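Local coordinates for mandelate racemase/muconate lactonizing enzyme (Roseovarius nubinhibens, PDB 2QDD), which is of unknown function but belongs to the enolase superfamily and probably catalyses a magnesium-dependent reaction on a carboxylate substrate, at residues E44-W49 with G116-L121; I71-P76 with L95-H100; H164-G169 with V193-N198; T299-T304 with P351-I356. All coordinates share one frame; numbering follows the deposited sequence.

Contact 1: E44-W49 with G116-L121; sequences EGVTGW and GQVAGL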
loop_
_atom_site.group_PDB
_atom_site.type_symbol
_atom_site.label_atom_id
_atom_site.label_comp_id
_atom_site.label_asym_id
_atom_site.label_seq_id
_atom_site.Cartn_x
_atom_site.Cartn_y
_atom_site.Cartn_z
ATOM N N GLU A 44 7.682 -15.456 53.440
ATOM C CA GLU A 44 6.724 -14.919 54.402
ATOM C C GLU A 44 5.437 -15.738 54.475
ATOM O O GLU A 44 4.440 -15.300 55.054
ATOM C CB GLU A 44 6.422 -13.451 54.093
ATOM C CG GLU A 44 7.320 -12.473 54.838
ATOM C CD GLU A 44 7.596 -11.208 54.048
ATOM O OE1 GLU A 44 8.749 -11.029 53.595
ATOM O OE2 GLU A 44 6.662 -10.395 53.880
ATOM N N GLY A 45 5.462 -16.929 53.881
ATOM C CA GLY A 45 4.374 -17.893 54.022
ATOM C C GLY A 45 3.141 -17.623 53.173
ATOM O O GLY A 45 2.118 -18.297 53.324
ATOM N N VAL A 46 3.232 -16.645 52.275
ATOM C CA VAL A 46 2.216 -16.477 51.237
ATOM C C VAL A 46 2.531 -17.313 49.996
ATOM O O VAL A 46 3.633 -17.256 49.440
ATOM C CB VAL A 46 1.870 -14.974 50.941
ATOM C CG1 VAL A 46 3.116 -14.109 50.850
ATOM C CG2 VAL A 46 0.987 -14.822 49.703
ATOM N N THR A 47 1.544 -18.109 49.599
ATOM C CA THR A 47 1.705 -19.201 48.658
ATOM C C THR A 47 0.715 -18.998 47.498
ATOM O O THR A 47 -0.465 -18.711 47.725
ATOM C CB THR A 47 1.462 -20.554 49.388
ATOM O OG1 THR A 47 2.590 -20.854 50.225
ATOM C CG2 THR A 47 1.226 -21.702 48.418
ATOM N N GLY A 48 1.205 -19.124 46.264
ATOM C CA GLY A 48 0.356 -19.020 45.071
ATOM C C GLY A 48 0.307 -20.306 44.272
ATOM O O GLY A 48 1.265 -21.080 44.270
ATOM N N TRP A 49 -0.815 -20.536 43.597
ATOM C CA TRP A 49 -0.956 -21.678 42.698
ATOM C C TRP A 49 -1.215 -21.275 41.249
ATOM O O TRP A 49 -1.967 -20.334 40.981
ATOM C CB TRP A 49 -2.057 -22.612 43.186
ATOM C CG TRP A 49 -1.714 -23.321 44.465
ATOM C CD1 TRP A 49 -1.818 -22.820 45.735
ATOM C CD2 TRP A 49 -1.218 -24.659 44.600
ATOM N NE1 TRP A 49 -1.419 -23.763 46.648
ATOM C CE2 TRP A 49 -1.049 -24.902 45.981
ATOM C CE3 TRP A 49 -0.911 -25.680 43.691
ATOM C CZ2 TRP A 49 -0.585 -26.126 46.476
ATOM C CZ3 TRP A 49 -0.445 -26.896 44.184
ATOM C CH2 TRP A 49 -0.288 -27.106 45.564
ATOM N N GLY A 116 -2.238 -10.761 44.770
ATOM C CA GLY A 116 -3.600 -10.574 45.245
ATOM C C GLY A 116 -3.784 -10.770 46.742
ATOM O O GLY A 116 -4.510 -10.009 47.381
ATOM N N GLN A 117 -3.120 -11.786 47.294
ATOM C CA GLN A 117 -3.142 -12.063 48.734
ATOM C C GLN A 117 -2.422 -10.996 49.548
ATOM O O GLN A 117 -2.909 -10.583 50.599
ATOM C CB GLN A 117 -2.536 -13.433 49.022
ATOM C CG GLN A 117 -3.401 -14.597 48.577
ATOM C CD GLN A 117 -2.674 -15.923 48.663
ATOM O OE1 GLN A 117 -2.267 -16.351 49.743
ATOM N NE2 GLN A 117 -2.508 -16.581 47.523
ATOM N N VAL A 118 -1.270 -10.552 49.043
ATOM C CA VAL A 118 -0.468 -9.483 49.649
ATOM C C VAL A 118 -1.213 -8.136 49.672
ATOM O O VAL A 118 -1.136 -7.391 50.657
ATOM C CB VAL A 118 0.920 -9.379 48.938
ATOM C CG1 VAL A 118 1.552 -7.999 49.080
ATOM C CG2 VAL A 118 1.865 -10.461 49.453
ATOM N N ALA A 119 -1.950 -7.850 48.601
ATOM C CA ALA A 119 -2.741 -6.624 48.485
ATOM C C ALA A 119 -4.128 -6.744 49.119
ATOM O O ALA A 119 -4.782 -5.734 49.380
ATOM C CB ALA A 119 -2.872 -6.220 47.021
ATOM N N GLY A 120 -4.579 -7.975 49.346
ATOM C CA GLY A 120 -5.926 -8.234 49.855
ATOM C C GLY A 120 -7.019 -8.013 48.825
ATOM O O GLY A 120 -8.143 -7.654 49.176
ATOM N N LEU A 121 -6.691 -8.225 47.551
ATOM C CA LEU A 121 -7.626 -7.956 46.451
ATOM C C LEU A 121 -7.823 -9.177 45.561
ATOM O O LEU A 121 -6.874 -9.911 45.298
ATOM C CB LEU A 121 -7.168 -6.758 45.611
ATOM C CG LEU A 121 -6.930 -5.426 46.330
ATOM C CD1 LEU A 121 -6.194 -4.472 45.427
ATOM C CD2 LEU A 121 -8.230 -4.805 46.826
HETATM O O HOH W 1 -0.932 -18.261 51.231
#
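Val46 reaches the 116-121 segment with both methyl groups. CG2, anti to the backbone N, lies against the side chain of Gln117, 3.6 Å from its OE1, and the two side chains run antiparallel alongside each other. CG1 touches Val118 CG2 at 4.1 Å, where the two valines meet crosswise. Thr47 comes next and takes part through its backbone, its hydroxyl being bonded to Asp41. Its carbonyl O accepts a hydrogen bond of 3.0 Å from Gln117 NE2, with an N-H...O angle of 156°. The donor stands 33° off the carbonyl plane, while the oxygen lies in the plane of the glutamine amide. This joins strand 47-52, an outermost strand, within this chain, of the antiparallel sheet in the N-terminal capping domain, to the C-terminal end of helix 101-119. A Schellman motif closes that helix, with Gly120 at positive phi and Leu121 N bonded to Gly116 O. One water adds a second link: it accepts from Thr47 N at 3.0 Å and donates to Gln117 OE1 at 2.8 Å. Held at both its N and O ends, the amide has little freedom to flip. Trp49 N is bonded to Asp113 of the same helix.

Contact 2: I71-P76 with L95-H100; sequences IATLAP and LQLPGH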
loop_
_atom_site.group_PDB
_atom_site.type_symbol
_atom_site.label_atom_id
_atom_site.label_comp_id
_atom_site.label_asym_id
_atom_site.label_seq_id
_atom_site.Cartn_x
_atom_site.Cartn_y
_atom_site.Cartn_z
ATOM N N ILE A 71 9.796 -25.679 33.392
ATOM C CA ILE A 71 9.867 -25.245 34.801
ATOM C C ILE A 71 11.229 -25.562 35.456
ATOM O O ILE A 71 11.814 -24.697 36.108
ATOM C CB ILE A 71 8.685 -25.778 35.653
ATOM C CG1 ILE A 71 7.358 -25.199 35.144
ATOM C CG2 ILE A 71 8.862 -25.399 37.137
ATOM C CD1 ILE A 71 6.115 -25.921 35.656
ATOM N N ALA A 72 11.730 -26.781 35.234
ATOM C CA ALA A 72 13.092 -27.185 35.620
ATOM C C ALA A 72 14.176 -26.192 35.200
ATOM O O ALA A 72 14.999 -25.785 36.021
ATOM C CB ALA A 72 13.415 -28.593 35.069
ATOM N N THR A 73 14.163 -25.815 33.922
ATOM C CA THR A 73 15.091 -24.833 33.365
ATOM C C THR A 73 14.947 -23.450 34.006
ATOM O O THR A 73 15.949 -22.791 34.311
ATOM C CB THR A 73 14.937 -24.754 31.834
ATOM O OG1 THR A 73 15.466 -25.947 31.251
ATOM C CG2 THR A 73 15.669 -23.554 31.247
ATOM N N LEU A 74 13.705 -23.029 34.238
ATOM C CA LEU A 74 13.440 -21.700 34.791
ATOM C C LEU A 74 13.654 -21.578 36.297
ATOM O O LEU A 74 14.065 -20.515 36.771
ATOM C CB LEU A 74 12.047 -21.205 34.405
ATOM C CG LEU A 74 11.902 -20.644 32.988
ATOM C CD1 LEU A 74 10.429 -20.480 32.659
ATOM C CD2 LEU A 74 12.628 -19.315 32.852
ATOM N N ALA A 75 13.384 -22.661 37.028
ATOM C CA ALA A 75 13.446 -22.697 38.508
ATOM C C ALA A 75 14.630 -22.030 39.237
ATOM O O ALA A 75 14.390 -21.234 40.150
ATOM C CB ALA A 75 13.189 -24.107 39.049
ATOM N N PRO A 76 15.897 -22.323 38.835
ATOM C CA PRO A 76 17.032 -21.602 39.453
ATOM C C PRO A 76 16.974 -20.074 39.356
ATOM O O PRO A 76 17.565 -19.378 40.188
ATOM C CB PRO A 76 18.250 -22.120 38.671
ATOM C CG PRO A 76 17.836 -23.440 38.156
ATOM C CD PRO A 76 16.376 -23.313 37.846
ATOM N N LEU A 95 13.929 -13.766 29.280
ATOM C CA LEU A 95 15.386 -13.754 29.168
ATOM C C LEU A 95 15.970 -15.165 29.239
ATOM O O LEU A 95 16.891 -15.503 28.492
ATOM C CB LEU A 95 15.987 -12.900 30.289
ATOM C CG LEU A 95 16.995 -11.818 29.915
ATOM C CD1 LEU A 95 16.914 -10.661 30.906
ATOM C CD2 LEU A 95 18.405 -12.389 29.861
ATOM N N GLN A 96 15.426 -15.983 30.138
ATOM C CA GLN A 96 16.059 -17.244 30.502
ATOM C C GLN A 96 15.539 -18.410 29.680
ATOM O O GLN A 96 16.213 -19.430 29.546
ATOM C CB GLN A 96 15.907 -17.531 32.002
ATOM C CG GLN A 96 16.670 -16.566 32.932
ATOM C CD GLN A 96 18.178 -16.521 32.690
ATOM O OE1 GLN A 96 18.787 -17.490 32.234
ATOM N NE2 GLN A 96 18.785 -15.388 33.007
ATOM N N LEU A 97 14.338 -18.257 29.132
ATOM C CA LEU A 97 13.788 -19.228 28.200
ATOM C C LEU A 97 12.851 -18.524 27.215
ATOM O O LEU A 97 11.683 -18.334 27.517
ATOM C CB LEU A 97 13.054 -20.338 28.967
ATOM C CG LEU A 97 12.440 -21.500 28.183
ATOM C CD1 LEU A 97 13.513 -22.372 27.555
ATOM C CD2 LEU A 97 11.533 -22.312 29.082
ATOM N N PRO A 98 13.368 -18.117 26.038
ATOM C CA PRO A 98 12.494 -17.543 25.007
ATOM C C PRO A 98 11.370 -18.486 24.559
ATOM O O PRO A 98 11.506 -19.709 24.670
ATOM C CB PRO A 98 13.455 -17.249 23.848
ATOM C CG PRO A 98 14.817 -17.166 24.483
ATOM C CD PRO A 98 14.783 -18.138 25.616
ATOM N N GLY A 99 10.262 -17.910 24.087
ATOM C CA GLY A 99 9.064 -18.680 23.721
ATOM C C GLY A 99 8.465 -19.416 24.906
ATOM O O GLY A 99 8.415 -18.879 26.013
ATOM N N HIS A 100 8.030 -20.650 24.664
ATOM C CA HIS A 100 7.456 -21.546 25.668
ATOM C C HIS A 100 6.443 -20.849 26.561
ATOM O O HIS A 100 6.570 -20.864 27.788
ATOM C CB HIS A 100 8.556 -22.203 26.509
ATOM C CG HIS A 100 9.522 -23.016 25.709
ATOM N ND1 HIS A 100 10.660 -22.477 25.148
ATOM C CD2 HIS A 100 9.518 -24.327 25.373
ATOM C CE1 HIS A 100 11.316 -23.423 24.500
ATOM N NE2 HIS A 100 10.643 -24.554 24.622
#
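Gln96 meets Leu74 through its CB, which lies 3.8 Å from Leu74 CD2. Beyond CB the glutamine chain bends at chi2 (-58°), and its amide turns off from helix 64-78. Its carbonyl O lies 4.5 Å from Thr73 CG2, at the limit of contact, and accepts a hydrogen bond from His57 of a neighbouring subunit. Leu97 is the first residue to leave the helical conformation, and it gives the larger apolar surface. Its CG stands anti to the backbone N (chi1 -178°), and the side chain is nearly perpendicular to that of Leu74. Leu97 CB touches Leu74 CD2 at 4.0 Å, and Leu97 CD2 lies 4.2 Å from Leu74 CD1. The other methyl, Leu97 CD1, comes within 4.4 Å of Thr73 CG2. The contact packs helix 64-78 against the end of helix 86-96 in the N-terminal domain of the enolase superfamily fold. Leu74 also touches Val103 and Ile107 of helix 101-119, so three successive helices share this apolar patch. After Leu97 comes Pro98, whose carbonyl O accepts from His100 ND1 at 2.9 Å, in the plane of the imidazole ring. His100 sits at the N-cap position of the next helix; its NE2 is bonded to Tyr102 of the neighbouring subunit, and its ring meets His63 there edge-to-face.

Contact 3: H164-G169 with V193-N198; sequences HSAKIG and VTFDVN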
loop_
_atom_site.group_PDB
_atom_site.type_symbol
_atom_site.label_atom_id
_atom_site.label_comp_id
_atom_site.label_asym_id
_atom_site.label_seq_id
_atom_site.Cartn_x
_atom_site.Cartn_y
_atom_site.Cartn_z
ATOM N N HIS A 164 -23.521 -20.711 21.842
ATOM C CA HIS A 164 -23.204 -22.052 21.373
ATOM C C HIS A 164 -22.033 -22.017 20.397
ATOM O O HIS A 164 -22.027 -21.241 19.441
ATOM C CB HIS A 164 -24.429 -22.702 20.714
ATOM C CG HIS A 164 -25.678 -22.602 21.535
ATOM N ND1 HIS A 164 -25.882 -23.348 22.674
ATOM C CD2 HIS A 164 -26.776 -21.821 21.395
ATOM C CE1 HIS A 164 -27.056 -23.042 23.195
ATOM N NE2 HIS A 164 -27.619 -22.119 22.437
ATOM N N SER A 165 -21.042 -22.863 20.660
ATOM C CA SER A 165 -19.951 -23.096 19.731
ATOM C C SER A 165 -20.246 -24.359 18.928
ATOM O O SER A 165 -20.073 -25.470 19.423
ATOM C CB SER A 165 -18.634 -23.241 20.498
ATOM O OG SER A 165 -17.526 -22.971 19.664
ATOM N N ALA A 166 -20.707 -24.173 17.694
ATOM C CA ALA A 166 -20.961 -25.279 16.780
ATOM C C ALA A 166 -19.696 -25.658 16.017
ATOM O O ALA A 166 -19.113 -24.837 15.308
ATOM C CB ALA A 166 -22.082 -24.921 15.818
ATOM N N LYS A 167 -19.275 -26.908 16.173
ATOM C CA LYS A 167 -18.014 -27.377 15.603
ATOM C C LYS A 167 -18.241 -27.929 14.196
ATOM O O LYS A 167 -18.884 -28.966 14.020
ATOM C CB LYS A 167 -17.368 -28.432 16.506
ATOM C CG LYS A 167 -17.363 -28.091 17.987
ATOM C CD LYS A 167 -16.189 -27.210 18.371
ATOM C CE LYS A 167 -16.434 -26.538 19.717
ATOM N NZ LYS A 167 -15.336 -25.591 20.066
ATOM N N ILE A 168 -17.727 -27.213 13.199
ATOM C CA ILE A 168 -17.832 -27.623 11.799
ATOM C C ILE A 168 -16.434 -27.784 11.198
ATOM O O ILE A 168 -15.434 -27.683 11.913
ATOM C CB ILE A 168 -18.675 -26.627 10.963
ATOM C CG1 ILE A 168 -18.088 -25.215 11.045
ATOM C CG2 ILE A 168 -20.143 -26.649 11.405
ATOM C CD1 ILE A 168 -18.482 -24.325 9.905
ATOM N N GLY A 169 -16.367 -28.043 9.892
ATOM C CA GLY A 169 -15.087 -28.207 9.201
ATOM C C GLY A 169 -14.891 -29.592 8.614
ATOM O O GLY A 169 -15.735 -30.476 8.781
ATOM N N VAL A 193 -24.854 -18.291 17.955
ATOM C CA VAL A 193 -23.843 -19.256 17.515
ATOM C C VAL A 193 -22.519 -18.642 17.065
ATOM O O VAL A 193 -22.487 -17.585 16.430
ATOM C CB VAL A 193 -24.350 -20.241 16.429
ATOM C CG1 VAL A 193 -25.211 -21.319 17.049
ATOM C CG2 VAL A 193 -25.081 -19.521 15.308
ATOM N N THR A 194 -21.435 -19.325 17.417
ATOM C CA THR A 194 -20.156 -19.216 16.734
ATOM C C THR A 194 -19.911 -20.536 16.001
ATOM O O THR A 194 -20.028 -21.606 16.595
ATOM C CB THR A 194 -19.013 -18.948 17.760
ATOM O OG1 THR A 194 -19.260 -17.709 18.437
ATOM C CG2 THR A 194 -17.640 -18.880 17.084
ATOM N N PHE A 195 -19.585 -20.459 14.712
ATOM C CA PHE A 195 -19.130 -21.631 13.968
ATOM C C PHE A 195 -17.625 -21.769 14.045
ATOM O O PHE A 195 -16.888 -20.972 13.461
ATOM C CB PHE A 195 -19.605 -21.591 12.515
ATOM C CG PHE A 195 -21.095 -21.659 12.371
ATOM C CD1 PHE A 195 -21.832 -20.507 12.149
ATOM C CD2 PHE A 195 -21.762 -22.874 12.478
ATOM C CE1 PHE A 195 -23.214 -20.558 12.024
ATOM C CE2 PHE A 195 -23.143 -22.939 12.354
ATOM C CZ PHE A 195 -23.875 -21.778 12.129
ATOM N N ASP A 196 -17.185 -22.788 14.784
ATOM C CA ASP A 196 -15.770 -23.033 15.050
ATOM C C ASP A 196 -15.232 -24.114 14.112
ATOM O O ASP A 196 -15.643 -25.278 14.162
ATOM C CB ASP A 196 -15.558 -23.414 16.520
ATOM C CG ASP A 196 -14.091 -23.649 16.876
ATOM O OD1 ASP A 196 -13.181 -23.201 16.137
ATOM O OD2 ASP A 196 -13.847 -24.286 17.924
ATOM N N VAL A 197 -14.303 -23.698 13.262
ATOM C CA VAL A 197 -13.837 -24.485 12.128
ATOM C C VAL A 197 -12.587 -25.229 12.578
ATOM O O VAL A 197 -12.256 -26.292 12.039
ATOM C CB VAL A 197 -13.518 -23.550 10.929
ATOM C CG1 VAL A 197 -12.996 -24.314 9.738
ATOM C CG2 VAL A 197 -14.750 -22.741 10.539
ATOM N N ASN A 198 -11.945 -24.661 13.605
ATOM C CA ASN A 198 -10.634 -25.075 14.103
ATOM C C ASN A 198 -9.624 -25.466 13.048
ATOM O O ASN A 198 -9.101 -26.588 13.014
ATOM C CB ASN A 198 -10.729 -26.104 15.227
ATOM C CG ASN A 198 -9.907 -25.703 16.439
ATOM O OD1 ASN A 198 -10.433 -25.597 17.549
ATOM N ND2 ASN A 198 -8.605 -25.470 16.230
#
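Ala166 and Phe195 sit side by side on one face of two parallel strands. The small methyl of Ala166 leaves room for the ring, whose CD2 comes to 3.9 Å from Ala166 CB. Ile168 fills the next position. Its CG1 lies between the backbone N and the carbonyl carbon (chi1 57°), which carries CD1 across to the neighbouring strand. There CD1 rests in the notch beside Phe195 CB at 3.9 Å and Val197 CG2 at 4.1 Å. At the start of the pair, Val193 CG1 rests on His164 CB. The strands are the two parallel strands of a beta-alpha-beta unit of the TIM-type barrel. Helix 173-185 is its crossover and covers this apolar face through Ile180 and Ile183. Four backbone hydrogen bonds stitch the strands, from Thr194 N to His164 O through to Ile168 N with Asp196 O. The face with Ser165, Thr194, Lys167 and Asp196 is polar. Lys167 and Asp196 lie alongside, pointing the same way, and form a salt bridge of 2.9 Å from NZ to OD2, at the anti lone pair. Asp196 is a magnesium ligand, although this chain holds no metal. Glu220, another ligand, lies close to its carboxylate. Asp196 OD1 is met from above the carboxylate plane by Asn198 N, 3.2 Å away, in an Asx turn. Ser165 OG fits against Asp196 CB at 3.7 Å.

Contact 4: T299-T304 with P351-I356; sequences TALADT and PGLGVI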
loop_
_atom_site.group_PDB
_atom_site.type_symbol
_atom_site.label_atom_id
_atom_site.label_comp_id
_atom_site.label_asym_id
_atom_site.label_seq_id
_atom_site.Cartn_x
_atom_site.Cartn_y
_atom_site.Cartn_z
ATOM N N THR A 299 -8.406 -27.781 34.725
ATOM C CA THR A 299 -9.299 -27.772 35.872
ATOM C C THR A 299 -9.860 -26.377 36.108
ATOM O O THR A 299 -9.489 -25.420 35.419
ATOM C CB THR A 299 -8.603 -28.260 37.165
ATOM O OG1 THR A 299 -7.736 -27.234 37.665
ATOM C CG2 THR A 299 -7.806 -29.532 36.928
ATOM N N ALA A 300 -10.733 -26.276 37.112
ATOM C CA ALA A 300 -11.310 -25.007 37.545
ATOM C C ALA A 300 -10.281 -23.997 38.059
ATOM O O ALA A 300 -10.615 -22.836 38.267
ATOM C CB ALA A 300 -12.405 -25.249 38.589
ATOM N N LEU A 301 -9.036 -24.436 38.252
ATOM C CA LEU A 301 -7.950 -23.540 38.641
ATOM C C LEU A 301 -7.544 -22.581 37.502
ATOM O O LEU A 301 -7.584 -21.361 37.677
ATOM C CB LEU A 301 -6.748 -24.330 39.190
ATOM C CG LEU A 301 -5.554 -23.558 39.774
ATOM C CD1 LEU A 301 -5.974 -22.561 40.805
ATOM C CD2 LEU A 301 -4.495 -24.451 40.356
ATOM N N ALA A 302 -7.178 -23.140 36.349
ATOM C CA ALA A 302 -6.993 -22.368 35.110
ATOM C C ALA A 302 -8.246 -21.606 34.653
ATOM O O ALA A 302 -8.147 -20.453 34.231
ATOM C CB ALA A 302 -6.483 -23.275 33.986
ATOM N N ASP A 303 -9.410 -22.252 34.748
ATOM C CA ASP A 303 -10.697 -21.649 34.381
ATOM C C ASP A 303 -11.035 -20.392 35.175
ATOM O O ASP A 303 -11.601 -19.451 34.623
ATOM C CB ASP A 303 -11.826 -22.661 34.536
ATOM C CG ASP A 303 -11.797 -23.731 33.472
ATOM O OD1 ASP A 303 -11.299 -23.459 32.357
ATOM O OD2 ASP A 303 -12.279 -24.852 33.750
ATOM N N THR A 304 -10.670 -20.386 36.458
ATOM C CA THR A 304 -10.903 -19.255 37.362
ATOM C C THR A 304 -9.990 -18.086 37.049
ATOM O O THR A 304 -10.432 -16.936 37.060
ATOM C CB THR A 304 -10.725 -19.679 38.838
ATOM O OG1 THR A 304 -11.630 -20.750 39.122
ATOM C CG2 THR A 304 -11.001 -18.538 39.796
ATOM N N PRO A 351 -9.206 -12.539 48.232
ATOM C CA PRO A 351 -7.883 -12.078 47.788
ATOM C C PRO A 351 -7.107 -13.080 46.927
ATOM O O PRO A 351 -7.142 -14.287 47.177
ATOM C CB PRO A 351 -7.145 -11.831 49.101
ATOM C CG PRO A 351 -8.217 -11.466 50.053
ATOM C CD PRO A 351 -9.387 -12.330 49.682
ATOM N N GLY A 352 -6.427 -12.564 45.909
ATOM C CA GLY A 352 -5.747 -13.401 44.931
ATOM C C GLY A 352 -6.697 -14.129 44.009
ATOM O O GLY A 352 -7.695 -13.570 43.541
ATOM N N LEU A 353 -6.370 -15.388 43.757
ATOM C CA LEU A 353 -7.066 -16.211 42.780
ATOM C C LEU A 353 -8.348 -16.784 43.368
ATOM O O LEU A 353 -9.333 -16.983 42.648
ATOM C CB LEU A 353 -6.135 -17.339 42.340
ATOM C CG LEU A 353 -6.413 -18.278 41.172
ATOM C CD1 LEU A 353 -6.705 -17.528 39.908
ATOM C CD2 LEU A 353 -5.164 -19.094 40.988
ATOM N N GLY A 354 -8.320 -17.041 44.679
ATOM C CA GLY A 354 -9.474 -17.549 45.418
ATOM C C GLY A 354 -9.764 -19.014 45.156
ATOM O O GLY A 354 -10.913 -19.455 45.254
ATOM N N VAL A 355 -8.727 -19.767 44.793
ATOM C CA VAL A 355 -8.798 -21.227 44.799
ATOM C C VAL A 355 -7.510 -21.845 45.346
ATOM O O VAL A 355 -6.422 -21.569 44.848
ATOM C CB VAL A 355 -9.285 -21.844 43.429
ATOM C CG1 VAL A 355 -9.035 -20.916 42.251
ATOM C CG2 VAL A 355 -8.717 -23.239 43.180
ATOM N N ILE A 356 -7.657 -22.648 46.404
ATOM C CA ILE A 356 -6.529 -23.279 47.102
ATOM C C ILE A 356 -6.640 -24.801 46.975
ATOM O O ILE A 356 -7.507 -25.415 47.601
ATOM C CB ILE A 356 -6.479 -22.880 48.606
ATOM C CG1 ILE A 356 -6.440 -21.355 48.769
ATOM C CG2 ILE A 356 -5.273 -23.512 49.296
ATOM C CD1 ILE A 356 -7.216 -20.837 49.972
#
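Leu301 places a single methyl, CD1, against both Leu353 and Val355. Its CG is anti to the backbone N (chi1 -174°) and chi2 is 52°. Together these torsions swing the tip toward the loop, although the first bond of the side chain does not aim there. CD1 lies 3.6 Å from Leu353 CD2 and 3.7 Å from Val355 CG2. Leu353 has nearly the same conformation, yet the two leucines are turned across one another and meet methyl to methyl. Val355 has an unusual first torsion, chi1 24°, off the staggered positions, which may reflect strain or the model. Its CG1 faces the helix as well and lies 3.9 Å from Thr304 CG2. That threonine splits its two branches between different tasks. The methyl is directed at the loop and also approaches Leu353 O at 3.7 Å. The hydroxyl is bonded to Ala338 N, and the apolar branch does the packing. Thr299 caps the first turn of the helix, its OG1 accepting from Leu301 N at 3.1 Å. The carbonyl of Leu353 is held by His308, one turn further along helix 300-311. The contact joins the start of this helix of the barrel domain to the loop between strands 344-345 and 367-370. Met109 of helix 101-119 touches both Leu301 and Leu353, and Leu353 N is bonded to Asp113, so the N-terminal domain packs directly beside the pair.

Overall arrangement
Contacts 3 and 4 are buried and belong to the barrel domain, about 28 Å apart between centres. Contacts 1 and 2 belong to the N-terminal domain. Contact 1 is a surface contact and contact 2 is partly buried, with another subunit close by. Helix 101-119 supplies a segment of contact 1 and packs on Leu74 of contact 2 and on Leu301 and Leu353 of contact 4. Contacts 1 and 4 touch across the domain boundary, where Leu121 O and Gly352 N are 2.8 Å apart. Contact 1 combines an amide, a water and a small valine contact. Contacts 2 and 4 are apolar packing of aliphatic side chains. Contact 3 pairs parallel strands around a metal-site aspartate.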